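Local coordinates for 2-aminomuconic 6-semialdehyde dehydrogenase (Pseudomonas sp., PDB 7BZV), which probably catalyses the NAD+-dependent oxidation of 2-aminomuconic 6-semialdehyde to 2-aminomuconate in the bacterial meta-cleavage breakdown of 2-aminophenol, at residues N7-K12 / D43-A48; A259-A264 / T398-E403; K270-M275 / D301-A306. One frame throughout, in Å; residues are numbered along the deposited sequence.

Contact 1: residues N7-K12 / D43-A48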
loop_
_atom_site.group_PDB
_atom_site.type_symbol
_atom_site.label_atom_id
_atom_site.label_comp_id
_atom_site.label_asym_id
_atom_site.label_seq_id
_atom_site.Cartn_x
_atom_site.Cartn_y
_atom_site.Cartn_z
ATOM N N ASN B 7 -37.902 -10.081 16.581
ATOM C CA ASN B 7 -37.237 -9.083 15.764
ATOM C C ASN B 7 -36.706 -7.954 16.647
ATOM O O ASN B 7 -37.156 -7.759 17.781
ATOM C CB ASN B 7 -38.192 -8.503 14.720
ATOM C CG ASN B 7 -38.855 -9.561 13.877
ATOM O OD1 ASN B 7 -38.303 -10.006 12.878
ATOM N ND2 ASN B 7 -40.069 -9.957 14.265
ATOM N N PHE B 8 -35.747 -7.197 16.103
ATOM C CA PHE B 8 -35.150 -6.063 16.814
ATOM C C PHE B 8 -35.061 -4.905 15.824
ATOM O O PHE B 8 -34.230 -4.923 14.911
ATOM C CB PHE B 8 -33.787 -6.466 17.398
ATOM C CG PHE B 8 -33.187 -5.448 18.325
ATOM C CD1 PHE B 8 -33.720 -5.225 19.577
ATOM C CD2 PHE B 8 -32.057 -4.721 17.935
ATOM C CE1 PHE B 8 -33.173 -4.272 20.430
ATOM C CE2 PHE B 8 -31.502 -3.763 18.772
ATOM C CZ PHE B 8 -32.052 -3.543 20.024
ATOM N N VAL B 9 -35.925 -3.901 15.977
ATOM C CA VAL B 9 -36.009 -2.805 15.014
ATOM C C VAL B 9 -35.981 -1.500 15.784
ATOM O O VAL B 9 -36.812 -1.282 16.678
ATOM C CB VAL B 9 -37.271 -2.896 14.133
ATOM C CG1 VAL B 9 -37.433 -1.632 13.288
ATOM C CG2 VAL B 9 -37.202 -4.143 13.229
ATOM N N ASP B 10 -35.034 -0.634 15.435
ATOM C CA ASP B 10 -34.932 0.704 16.014
ATOM C C ASP B 10 -34.929 0.637 17.537
ATOM O O ASP B 10 -35.627 1.393 18.215
ATOM C CB ASP B 10 -36.075 1.600 15.522
ATOM C CG ASP B 10 -35.723 3.083 15.561
ATOM O OD1 ASP B 10 -34.525 3.435 15.713
ATOM O OD2 ASP B 10 -36.652 3.903 15.422
ATOM N N GLY B 11 -34.167 -0.309 18.077
ATOM C CA GLY B 11 -33.965 -0.437 19.500
ATOM C C GLY B 11 -35.070 -1.145 20.250
ATOM O O GLY B 11 -34.990 -1.238 21.481
ATOM N N LYS B 12 -36.081 -1.672 19.556
ATOM C CA LYS B 12 -37.236 -2.284 20.204
ATOM C C LYS B 12 -37.399 -3.714 19.713
ATOM O O LYS B 12 -37.264 -3.987 18.515
ATOM C CB LYS B 12 -38.524 -1.473 19.935
ATOM C CG LYS B 12 -38.442 0.008 20.360
ATOM C CD LYS B 12 -39.661 0.809 19.919
ATOM C CE LYS B 12 -39.267 2.190 19.388
ATOM N NZ LYS B 12 -39.741 2.433 17.989
ATOM N N ASP B 43 -39.569 -2.331 5.993
ATOM C CA ASP B 43 -39.592 -0.907 5.702
ATOM C C ASP B 43 -39.232 -0.104 6.945
ATOM O O ASP B 43 -38.428 0.830 6.876
ATOM C CB ASP B 43 -40.974 -0.508 5.183
ATOM C CG ASP B 43 -40.908 0.465 4.022
ATOM O OD1 ASP B 43 -40.368 1.576 4.207
ATOM O OD2 ASP B 43 -41.401 0.119 2.925
ATOM N N ALA B 44 -39.828 -0.451 8.096
ATOM C CA ALA B 44 -39.504 0.257 9.336
ATOM C C ALA B 44 -38.023 0.131 9.665
ATOM O O ALA B 44 -37.374 1.113 10.056
ATOM C CB ALA B 44 -40.362 -0.277 10.483
ATOM N N ALA B 45 -37.458 -1.058 9.466
ATOM C CA ALA B 45 -36.040 -1.248 9.743
ATOM C C ALA B 45 -35.179 -0.377 8.836
ATOM O O ALA B 45 -34.216 0.250 9.294
ATOM C CB ALA B 45 -35.688 -2.726 9.589
ATOM N N VAL B 46 -35.492 -0.336 7.537
ATOM C CA VAL B 46 -34.648 0.441 6.632
ATOM C C VAL B 46 -34.710 1.917 7.002
ATOM O O VAL B 46 -33.701 2.644 6.956
ATOM C CB VAL B 46 -35.056 0.191 5.166
ATOM C CG1 VAL B 46 -34.344 1.191 4.255
ATOM C CG2 VAL B 46 -34.725 -1.271 4.713
ATOM N N LYS B 47 -35.903 2.387 7.358
ATOM C CA LYS B 47 -36.064 3.793 7.682
ATOM C C LYS B 47 -35.400 4.120 9.007
ATOM O O LYS B 47 -34.758 5.166 9.135
ATOM C CB LYS B 47 -37.560 4.142 7.670
ATOM C CG LYS B 47 -38.182 3.999 6.258
ATOM C CD LYS B 47 -37.441 4.849 5.172
ATOM C CE LYS B 47 -36.878 6.188 5.723
ATOM N NZ LYS B 47 -35.801 6.799 4.849
ATOM N N ALA B 48 -35.506 3.215 9.990
ATOM C CA ALA B 48 -34.755 3.393 11.224
ATOM C C ALA B 48 -33.239 3.434 10.974
ATOM O O ALA B 48 -32.520 4.170 11.656
ATOM C CB ALA B 48 -35.098 2.284 12.212
HETATM O O HOH W 1 -33.502 5.445 14.079
#
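Ala-44 meets Val-9 where the turn of a two-residue beta hairpin leans on a helix. Strand 3-9 reverses into strand 12-14 through a type I' turn from Val-9 to Lys-12, closed by backbone hydrogen bonds in both directions between these two residues, and helix 39-52 lies against its first half. The touch at Ala-44 is light, its CB standing 4.3 Å from Val-9 CG1. Ala-45 takes more of the same valine. Here Val-9 CG1 rests on the main chain, 3.8 Å from Ala-45 CA, while CG2 meets the methyl, 4.2 Å from Ala-45 CB; with CG1 anti to the valine's backbone N (chi1 172°), the two branches divide between helix backbone and alanine side chain. Leu-41, one helical turn earlier, also touches Val-9. Asn-204 touches Ala-45 and accepts a hydrogen bond from the backbone N of Asp-10, which ties the turn to strand 203-205. One turn beyond Ala-44 comes Ala-48, whose methyl packs beside the base of the Asp-10 carboxylate, CB lying 3.5 Å from Asp-10 CG. The two carboxylate oxygens are used differently: OD2 forms a salt bridge with Arg-51 farther along the helix, whereas OD1 accepts a hydrogen bond from a water at 2.8 Å. That water also donates to the backbone, reaching Ala-48 O at 2.9 Å.

Contact 2: residues A259-A264 / T398-E403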
loop_
_atom_site.group_PDB
_atom_site.type_symbol
_atom_site.label_atom_id
_atom_site.label_comp_id
_atom_site.label_asym_id
_atom_site.label_seq_id
_atom_site.Cartn_x
_atom_site.Cartn_y
_atom_site.Cartn_z
ATOM N N ALA B 259 -12.563 -28.760 -5.661
ATOM C CA ALA B 259 -11.633 -29.847 -5.896
ATOM C C ALA B 259 -10.527 -29.905 -4.847
ATOM O O ALA B 259 -9.988 -28.882 -4.422
ATOM C CB ALA B 259 -10.994 -29.715 -7.278
ATOM N N ALA B 260 -10.200 -31.124 -4.458
ATOM C CA ALA B 260 -8.984 -31.458 -3.737
ATOM C C ALA B 260 -8.065 -32.218 -4.668
ATOM O O ALA B 260 -8.511 -33.144 -5.355
ATOM C CB ALA B 260 -9.296 -32.318 -2.514
ATOM N N VAL B 261 -6.780 -31.856 -4.657
ATOM C CA VAL B 261 -5.766 -32.456 -5.516
ATOM C C VAL B 261 -4.649 -33.002 -4.623
ATOM O O VAL B 261 -3.912 -32.222 -4.000
ATOM C CB VAL B 261 -5.210 -31.445 -6.539
ATOM C CG1 VAL B 261 -4.236 -32.108 -7.466
ATOM C CG2 VAL B 261 -6.323 -30.836 -7.324
ATOM N N ILE B 262 -4.479 -34.327 -4.621
ATOM C CA ILE B 262 -3.560 -35.014 -3.724
ATOM C C ILE B 262 -2.494 -35.722 -4.552
ATOM O O ILE B 262 -2.778 -36.700 -5.260
ATOM C CB ILE B 262 -4.306 -35.989 -2.809
ATOM C CG1 ILE B 262 -5.384 -35.196 -2.040
ATOM C CG2 ILE B 262 -3.307 -36.702 -1.856
ATOM C CD1 ILE B 262 -6.456 -36.075 -1.496
ATOM N N PHE B 263 -1.272 -35.224 -4.466
ATOM C CA PHE B 263 -0.127 -35.796 -5.145
ATOM C C PHE B 263 0.540 -36.879 -4.303
ATOM O O PHE B 263 0.489 -36.894 -3.065
ATOM C CB PHE B 263 0.900 -34.700 -5.507
ATOM C CG PHE B 263 0.427 -33.805 -6.637
ATOM C CD1 PHE B 263 0.668 -34.139 -7.968
ATOM C CD2 PHE B 263 -0.284 -32.663 -6.360
ATOM C CE1 PHE B 263 0.212 -33.331 -8.990
ATOM C CE2 PHE B 263 -0.741 -31.813 -7.394
ATOM C CZ PHE B 263 -0.506 -32.157 -8.691
ATOM N N ALA B 264 1.199 -37.793 -5.013
ATOM C CA ALA B 264 1.843 -38.922 -4.358
ATOM C C ALA B 264 2.943 -38.494 -3.394
ATOM O O ALA B 264 3.241 -39.233 -2.441
ATOM C CB ALA B 264 2.394 -39.866 -5.429
ATOM N N THR B 398 -11.290 -39.947 -7.608
ATOM C CA THR B 398 -10.890 -40.442 -8.927
ATOM C C THR B 398 -9.376 -40.327 -9.037
ATOM O O THR B 398 -8.784 -39.408 -8.459
ATOM C CB THR B 398 -11.598 -39.632 -10.045
ATOM O OG1 THR B 398 -11.273 -40.098 -11.367
ATOM C CG2 THR B 398 -11.236 -38.131 -9.922
ATOM N N PRO B 399 -8.721 -41.240 -9.742
ATOM C CA PRO B 399 -7.279 -41.098 -9.970
ATOM C C PRO B 399 -6.960 -40.122 -11.094
ATOM O O PRO B 399 -7.759 -39.888 -12.003
ATOM C CB PRO B 399 -6.842 -42.518 -10.368
ATOM C CG PRO B 399 -8.070 -43.088 -11.070
ATOM C CD PRO B 399 -9.275 -42.462 -10.358
ATOM N N PHE B 400 -5.754 -39.571 -11.023
ATOM C CA PHE B 400 -5.175 -38.787 -12.115
ATOM C C PHE B 400 -3.718 -39.179 -12.308
ATOM O O PHE B 400 -3.090 -39.787 -11.428
ATOM C CB PHE B 400 -5.277 -37.268 -11.887
ATOM C CG PHE B 400 -4.327 -36.712 -10.874
ATOM C CD1 PHE B 400 -3.083 -36.246 -11.238
ATOM C CD2 PHE B 400 -4.702 -36.612 -9.558
ATOM C CE1 PHE B 400 -2.209 -35.692 -10.285
ATOM C CE2 PHE B 400 -3.859 -36.087 -8.641
ATOM C CZ PHE B 400 -2.607 -35.614 -8.998
ATOM N N ASP B 401 -3.180 -38.837 -13.486
ATOM C CA ASP B 401 -1.815 -39.209 -13.831
ATOM C C ASP B 401 -0.881 -38.026 -14.002
ATOM O O ASP B 401 0.282 -38.134 -13.629
ATOM C CB ASP B 401 -1.799 -40.064 -15.101
ATOM C CG ASP B 401 -2.520 -41.383 -14.887
ATOM O OD1 ASP B 401 -2.031 -42.164 -14.065
ATOM O OD2 ASP B 401 -3.598 -41.604 -15.464
ATOM N N SER B 402 -1.348 -36.884 -14.476
ATOM C CA SER B 402 -0.425 -35.792 -14.716
ATOM C C SER B 402 -0.958 -34.469 -14.179
ATOM O O SER B 402 -2.156 -34.271 -13.960
ATOM C CB SER B 402 -0.101 -35.690 -16.212
ATOM O OG SER B 402 -1.100 -34.927 -16.846
ATOM N N GLU B 403 0.001 -33.582 -13.940
ATOM C CA GLU B 403 -0.273 -32.248 -13.436
ATOM C C GLU B 403 -1.128 -31.446 -14.411
ATOM O O GLU B 403 -2.108 -30.825 -14.005
ATOM C CB GLU B 403 1.064 -31.555 -13.152
ATOM C CG GLU B 403 0.959 -30.126 -12.653
ATOM C CD GLU B 403 2.320 -29.514 -12.289
ATOM O OE1 GLU B 403 3.147 -30.184 -11.625
ATOM O OE2 GLU B 403 2.541 -28.339 -12.658
#
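Phe-263 and Phe-400 form a T-shaped (edge-to-face) pair that bridges two strand ends. The edge of Phe-400 is driven toward one face of Phe-263, the ring planes standing at 83° and the centroids 5.2 Å apart. The point of entry is off-centre: Phe-400 CZ sits over the rim of the Phe-263 ring, and Phe-400 CE1 comes within 3.6 Å of Phe-263 CE1. Phe-400 also meets strand 258-262, where its CZ lies 4.2 Å from Val-261 CG1 and its CE2 approaches the backbone oxygen Ile-262 O to 3.6 Å.

The Phe-400 torsion explains this reach. Its CG stands between the backbone N and the carbonyl carbon (chi1 75°), and from there the ring projects from its own strand toward Val-261 and Phe-263, while Ser-402 N lies in the ring plane at the edge.

A second shell surrounds the pair. Glu-296 of strand 290-296, which runs between the two strands, touches both phenylalanines and accepts a hydrogen bond from the backbone N of Ala-264 through OE1. Val-406 of helix 403-411 packs on Val-261 and Phe-400 alike. That helix starts directly after Ser-402, the N-cap residue, whose OG accepts from Glu-405 N; its first residue, Glu-403, makes a salt bridge with Arg-431 and packs on Glu-488 of a second subunit.

The arrangement lies at the C-terminal ends of parallel strands in a mixed sheet: helix 403-411 belongs to the beta-alpha-beta crossover from strand 394-400 to strand 418-422, in the alpha/beta architecture of the aldehyde dehydrogenase family.

Contact 3: residues K270-M275 / D301-A306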
loop_
_atom_site.group_PDB
_atom_site.type_symbol
_atom_site.label_atom_id
_atom_site.label_comp_id
_atom_site.label_asym_id
_atom_site.label_seq_id
_atom_site.Cartn_x
_atom_site.Cartn_y
_atom_site.Cartn_z
ATOM N N LYS B 270 -0.525 -35.974 7.275
ATOM C CA LYS B 270 -1.121 -34.639 7.415
ATOM C C LYS B 270 -2.279 -34.454 6.441
ATOM O O LYS B 270 -3.287 -33.798 6.761
ATOM C CB LYS B 270 -0.078 -33.547 7.193
ATOM C CG LYS B 270 1.008 -33.483 8.236
ATOM C CD LYS B 270 1.934 -32.273 7.900
ATOM C CE LYS B 270 3.100 -32.163 8.854
ATOM N NZ LYS B 270 2.562 -32.059 10.211
ATOM N N MET B 271 -2.119 -34.988 5.234
ATOM C CA MET B 271 -3.145 -34.897 4.208
ATOM C C MET B 271 -4.412 -35.594 4.653
ATOM O O MET B 271 -5.508 -35.037 4.526
ATOM C CB MET B 271 -2.609 -35.482 2.896
ATOM C CG MET B 271 -3.634 -35.629 1.786
ATOM S SD MET B 271 -4.705 -37.069 1.864
ATOM C CE MET B 271 -3.522 -38.399 1.763
ATOM N N LEU B 272 -4.287 -36.780 5.239
ATOM C CA LEU B 272 -5.491 -37.470 5.672
ATOM C C LEU B 272 -6.214 -36.675 6.750
ATOM O O LEU B 272 -7.465 -36.597 6.758
ATOM C CB LEU B 272 -5.159 -38.870 6.195
ATOM C CG LEU B 272 -4.971 -40.037 5.254
ATOM C CD1 LEU B 272 -4.739 -41.258 6.171
ATOM C CD2 LEU B 272 -6.168 -40.222 4.376
ATOM N N ASP B 273 -5.453 -36.143 7.717
ATOM C CA ASP B 273 -6.065 -35.312 8.751
ATOM C C ASP B 273 -6.813 -34.137 8.133
ATOM O O ASP B 273 -7.931 -33.793 8.542
ATOM C CB ASP B 273 -5.007 -34.747 9.701
ATOM C CG ASP B 273 -4.491 -35.765 10.680
ATOM O OD1 ASP B 273 -5.070 -36.849 10.804
ATOM O OD2 ASP B 273 -3.482 -35.462 11.324
ATOM N N GLY B 274 -6.155 -33.460 7.190
ATOM C CA GLY B 274 -6.744 -32.289 6.556
ATOM C C GLY B 274 -7.924 -32.619 5.667
ATOM O O GLY B 274 -8.931 -31.914 5.680
ATOM N N MET B 275 -7.827 -33.700 4.907
ATOM C CA MET B 275 -8.917 -34.093 4.020
ATOM C C MET B 275 -10.137 -34.586 4.788
ATOM O O MET B 275 -11.269 -34.346 4.346
ATOM C CB MET B 275 -8.431 -35.148 3.041
ATOM C CG MET B 275 -7.524 -34.572 1.913
ATOM S SD MET B 275 -8.294 -33.219 1.016
ATOM C CE MET B 275 -9.792 -33.981 0.409
ATOM N N ASP B 301 -5.012 -46.186 -4.369
ATOM C CA ASP B 301 -5.522 -47.296 -3.569
ATOM C C ASP B 301 -5.228 -47.094 -2.087
ATOM O O ASP B 301 -6.093 -47.326 -1.233
ATOM C CB ASP B 301 -4.912 -48.619 -4.036
ATOM C CG ASP B 301 -5.507 -49.111 -5.330
ATOM O OD1 ASP B 301 -6.647 -48.716 -5.676
ATOM O OD2 ASP B 301 -4.825 -49.903 -6.008
ATOM N N ARG B 302 -3.994 -46.707 -1.758
ATOM C CA ARG B 302 -3.665 -46.426 -0.370
ATOM C C ARG B 302 -4.599 -45.366 0.196
ATOM O O ARG B 302 -5.075 -45.479 1.333
ATOM C CB ARG B 302 -2.214 -45.971 -0.272
ATOM C CG ARG B 302 -1.734 -45.655 1.136
ATOM C CD ARG B 302 -0.278 -45.177 1.124
ATOM N NE ARG B 302 0.123 -44.668 2.423
ATOM C CZ ARG B 302 1.185 -43.899 2.643
ATOM N NH1 ARG B 302 1.977 -43.542 1.648
ATOM N NH2 ARG B 302 1.457 -43.492 3.866
ATOM N N PHE B 303 -4.871 -44.327 -0.589
ATOM C CA PHE B 303 -5.768 -43.272 -0.141
ATOM C C PHE B 303 -7.148 -43.824 0.188
ATOM O O PHE B 303 -7.737 -43.490 1.219
ATOM C CB PHE B 303 -5.914 -42.205 -1.220
ATOM C CG PHE B 303 -6.859 -41.102 -0.842
ATOM C CD1 PHE B 303 -6.414 -40.041 -0.096
ATOM C CD2 PHE B 303 -8.209 -41.149 -1.190
ATOM C CE1 PHE B 303 -7.284 -39.028 0.269
ATOM C CE2 PHE B 303 -9.087 -40.126 -0.828
ATOM C CZ PHE B 303 -8.623 -39.077 -0.081
ATOM N N CYS B 304 -7.726 -44.587 -0.740
ATOM C CA CYS B 304 -9.072 -45.108 -0.531
ATOM C C CYS B 304 -9.129 -46.039 0.674
ATOM O O CYS B 304 -10.093 -46.007 1.440
ATOM C CB CYS B 304 -9.565 -45.842 -1.772
ATOM S SG CYS B 304 -9.877 -44.713 -3.149
ATOM N N VAL B 305 -8.119 -46.876 0.847
ATOM C CA VAL B 305 -8.121 -47.807 1.977
ATOM C C VAL B 305 -8.025 -47.041 3.287
ATOM O O VAL B 305 -8.793 -47.271 4.232
ATOM C CB VAL B 305 -6.971 -48.822 1.830
ATOM C CG1 VAL B 305 -6.779 -49.639 3.119
ATOM C CG2 VAL B 305 -7.182 -49.722 0.589
ATOM N N ALA B 306 -7.069 -46.128 3.368
ATOM C CA ALA B 306 -6.869 -45.407 4.623
ATOM C C ALA B 306 -8.049 -44.500 4.912
ATOM O O ALA B 306 -8.517 -44.415 6.051
ATOM C CB ALA B 306 -5.571 -44.595 4.584
#
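Met-271 brings its sulfur to the rim of the Phe-303 ring, a Met-aromatic contact of the edge-on kind. SD lies 4.9 Å from the ring centroid and 88° off the ring normal, practically in the ring plane, and its nearest ring atom is Phe-303 CE1 at 3.6 Å. The terminal methyl follows along the same edge, Met-271 CE being 3.8 Å from Phe-303 CD1. CG lies anti to the backbone N (chi1 172°), and bends at the next two torsions fold the chain so that sulfur and methyl both border the ring. An alanine here would end at CB, without sulfur or terminal methyl, and would probably open a gap between the helices beside the Phe-303 edge.

Leu-272 carries the contact on to Ala-306: its CD1 lies 3.8 Å from Ala-306 CB, and CD2 reaches Phe-303 CE1 more loosely, at 4.4 Å. These side chains span a wide spacing, since the two helical segments cross at -53° with their axes 11.6 Å apart at closest approach. Helix 268-280 is the connection of a beta-alpha-beta crossover between the parallel strands 258-262 and 290-296; helix 297-312 follows the second of these strands, and both helices cover one face of the sheet.

Asp-273, on the outer side, forms a salt bridge with Arg-310, adding a charged tie between the helices. Met-275 turns inward to the sheet, packing on Val-293 and Thr-420, while Phe-303, from the other helix, rests on Val-295 and Val-397.

Contact 2 is the most fully core of the three, all four of its touching residues being buried; contact 1 has partly exposed Ala-44 and Asp-10 at its margin, and contact 3 ends at partly exposed Ala-306. Contact 1 lies alone, its nearest atoms about 37 Å from the other two; there a hairpin turn meets a helix through small alanines, with a water and a charge. Contacts 2 and 3 share one sheet and are continuous: Ile-262 CD1 touches Phe-303 CE1 at 3.5 Å. Contact 2 joins strand ends chiefly by an edge-to-face ring pair, whereas contact 3 joins two helices on one sheet face through a Met-aromatic contact and aliphatic groups.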